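Local coordinates for protein colicin-D (PDB 5ZNM) that kills Escherichia coli and closely related bacteria by inhibiting protein synthesis, here represented by its central domain and its C-terminal tRNase domain, at residues L97-L102 against Q156-N161. Numbering follows the deposited sequence.
Sequences LMRISL and QLINSN
A methyl group sits squarely over the flat guanidinium of an arginine: Ile158 CD1 lies 3.4 Å from Arg99 CZ, over the centre of one face. The two side chains cross at about a right angle. Arg99 leaves its strand with CG anti to the backbone N (chi1 171°) and runs extended as far as CD. A bend at chi3 (-45°) then turns the guanidinium across the end of Ile158. NE and NH1 of Arg99 are each 3.6 Å from the same methyl, as expected for a carbon near the middle of the group. Ser160 approaches from another direction. Its OG lies at the edge of the guanidinium, near its plane, 3.5 Å from Arg99 NH1. This is a close polar approach, not a hydrogen bond. The strong polar partner of Arg99 is Asp167, which forms a salt bridge with NE. Asp167 belongs to strand 163-170, which lies between strands 96-103 and 153-160 in an antiparallel sheet. The contact therefore reaches across one intervening strand. The axes of the two short strand segments come within 9.1 Å, and their N-to-C directions differ by 68°. Ala165 of the middle strand touches both Arg99 and Ile158. A second, purely apolar contact joins the buried pair Leu102 and Leu157, with Leu102 CD1 3.8 Å from Leu157 CD2. Leu157 also packs on Ala126 and Phe128 of strand 126-131, part of another sheet in the fold. Segment 156-161 falls within the S-type pyocin family region of colicin D. The chemistry is thus divided: the leucines meet by apolar packing alone, while Arg99 offers a face to a methyl and its NE to Asp167 on the middle strand, a pairing that probably limits rotation of the head group beneath Ile158.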
loop_
_atom_site.group_PDB
_atom_site.type_symbol
_atom_site.label_atom_id
_atom_site.label_comp_id
_atom_site.label_asym_id
_atom_site.label_seq_id
_atom_site.Cartn_x
_atom_site.Cartn_y
_atom_site.Cartn_z
ATOM N N LEU A 97 -23.567 0.811 11.856
ATOM C CA LEU A 97 -22.941 -0.503 11.941
ATOM C C LEU A 97 -21.578 -0.448 12.602
ATOM O O LEU A 97 -21.207 -1.380 13.323
ATOM C CB LEU A 97 -22.781 -1.106 10.546
ATOM C CG LEU A 97 -24.080 -1.437 9.832
ATOM C CD1 LEU A 97 -23.792 -1.682 8.374
ATOM C CD2 LEU A 97 -24.700 -2.659 10.478
ATOM N N MET A 98 -20.818 0.614 12.358
ATOM C CA MET A 98 -19.430 0.648 12.784
ATOM C C MET A 98 -18.914 2.069 12.663
ATOM O O MET A 98 -19.248 2.777 11.712
ATOM C CB MET A 98 -18.587 -0.303 11.933
ATOM C CG MET A 98 -17.150 -0.407 12.344
ATOM S SD MET A 98 -16.420 -1.799 11.477
ATOM C CE MET A 98 -17.206 -3.156 12.342
ATOM N N ARG A 99 -18.119 2.479 13.640
ATOM C CA ARG A 99 -17.405 3.742 13.596
ATOM C C ARG A 99 -15.922 3.434 13.667
ATOM O O ARG A 99 -15.481 2.699 14.555
ATOM C CB ARG A 99 -17.817 4.664 14.748
ATOM C CG ARG A 99 -16.951 5.915 14.892
ATOM C CD ARG A 99 -17.661 6.951 15.720
ATOM N NE ARG A 99 -19.049 7.102 15.339
ATOM C CZ ARG A 99 -19.888 7.985 15.830
ATOM N NH1 ARG A 99 -19.492 8.836 16.745
ATOM N NH2 ARG A 99 -21.150 8.029 15.402
ATOM N N ILE A 100 -15.160 4.002 12.741
ATOM C CA ILE A 100 -13.749 3.707 12.586
ATOM C C ILE A 100 -13.000 5.020 12.696
ATOM O O ILE A 100 -13.177 5.910 11.856
ATOM C CB ILE A 100 -13.455 3.026 11.245
ATOM C CG1 ILE A 100 -14.166 1.674 11.168
ATOM C CG2 ILE A 100 -11.959 2.882 11.052
ATOM C CD1 ILE A 100 -14.509 1.266 9.753
ATOM N N SER A 101 -12.176 5.157 13.730
ATOM C CA SER A 101 -11.279 6.297 13.793
ATOM C C SER A 101 -10.200 6.138 12.740
ATOM O O SER A 101 -9.702 5.036 12.507
ATOM C CB SER A 101 -10.641 6.420 15.175
ATOM O OG SER A 101 -9.662 7.445 15.175
ATOM N N LEU A 102 -9.838 7.242 12.098
ATOM C CA LEU A 102 -8.733 7.251 11.150
ATOM C C LEU A 102 -7.504 7.963 11.690
ATOM O O LEU A 102 -6.477 8.008 11.000
ATOM C CB LEU A 102 -9.180 7.904 9.838
ATOM C CG LEU A 102 -10.382 7.174 9.255
ATOM C CD1 LEU A 102 -11.010 7.941 8.103
ATOM C CD2 LEU A 102 -9.931 5.784 8.830
ATOM N N GLN A 156 -19.897 7.811 5.889
ATOM C CA GLN A 156 -19.897 9.239 6.163
ATOM C C GLN A 156 -18.709 9.567 7.054
ATOM O O GLN A 156 -18.476 8.873 8.052
ATOM C CB GLN A 156 -21.207 9.645 6.840
ATOM C CG GLN A 156 -21.097 10.856 7.710
ATOM C CD GLN A 156 -22.436 11.441 8.030
ATOM O OE1 GLN A 156 -23.147 10.961 8.911
ATOM N NE2 GLN A 156 -22.801 12.487 7.302
ATOM N N LEU A 157 -17.952 10.601 6.691
ATOM C CA LEU A 157 -16.847 11.069 7.518
ATOM C C LEU A 157 -17.364 12.078 8.536
ATOM O O LEU A 157 -18.141 12.974 8.194
ATOM C CB LEU A 157 -15.746 11.697 6.671
ATOM C CG LEU A 157 -14.830 10.720 5.944
ATOM C CD1 LEU A 157 -13.876 11.484 5.049
ATOM C CD2 LEU A 157 -14.059 9.866 6.934
ATOM N N ILE A 158 -16.934 11.929 9.786
ATOM C CA ILE A 158 -17.417 12.755 10.885
ATOM C C ILE A 158 -16.234 13.186 11.733
ATOM O O ILE A 158 -15.099 12.750 11.533
ATOM C CB ILE A 158 -18.449 12.031 11.770
ATOM C CG1 ILE A 158 -17.779 10.880 12.513
ATOM C CG2 ILE A 158 -19.604 11.535 10.954
ATOM C CD1 ILE A 158 -18.679 10.212 13.520
ATOM N N ASN A 159 -16.516 14.081 12.680
ATOM C CA ASN A 159 -15.553 14.505 13.683
ATOM C C ASN A 159 -16.091 13.993 15.005
ATOM O O ASN A 159 -17.151 14.437 15.455
ATOM C CB ASN A 159 -15.398 16.024 13.731
ATOM C CG ASN A 159 -14.772 16.601 12.486
ATOM O OD1 ASN A 159 -14.743 17.818 12.321
ATOM N ND2 ASN A 159 -14.257 15.740 11.604
ATOM N N SER A 160 -15.377 13.062 15.623
ATOM C CA SER A 160 -15.792 12.517 16.914
ATOM C C SER A 160 -14.637 12.674 17.891
ATOM O O SER A 160 -13.650 11.938 17.809
ATOM C CB SER A 160 -16.216 11.060 16.793
ATOM O OG SER A 160 -16.693 10.582 18.039
ATOM N N ASN A 161 -14.771 13.653 18.787
ATOM C CA ASN A 161 -13.845 13.911 19.889
ATOM C C ASN A 161 -12.391 13.923 19.407
ATOM O O ASN A 161 -11.586 13.044 19.722
ATOM C CB ASN A 161 -14.060 12.895 21.013
ATOM C CG ASN A 161 -14.091 13.549 22.382
ATOM O OD1 ASN A 161 -14.986 14.342 22.682
ATOM N ND2 ASN A 161 -13.113 13.219 23.219
#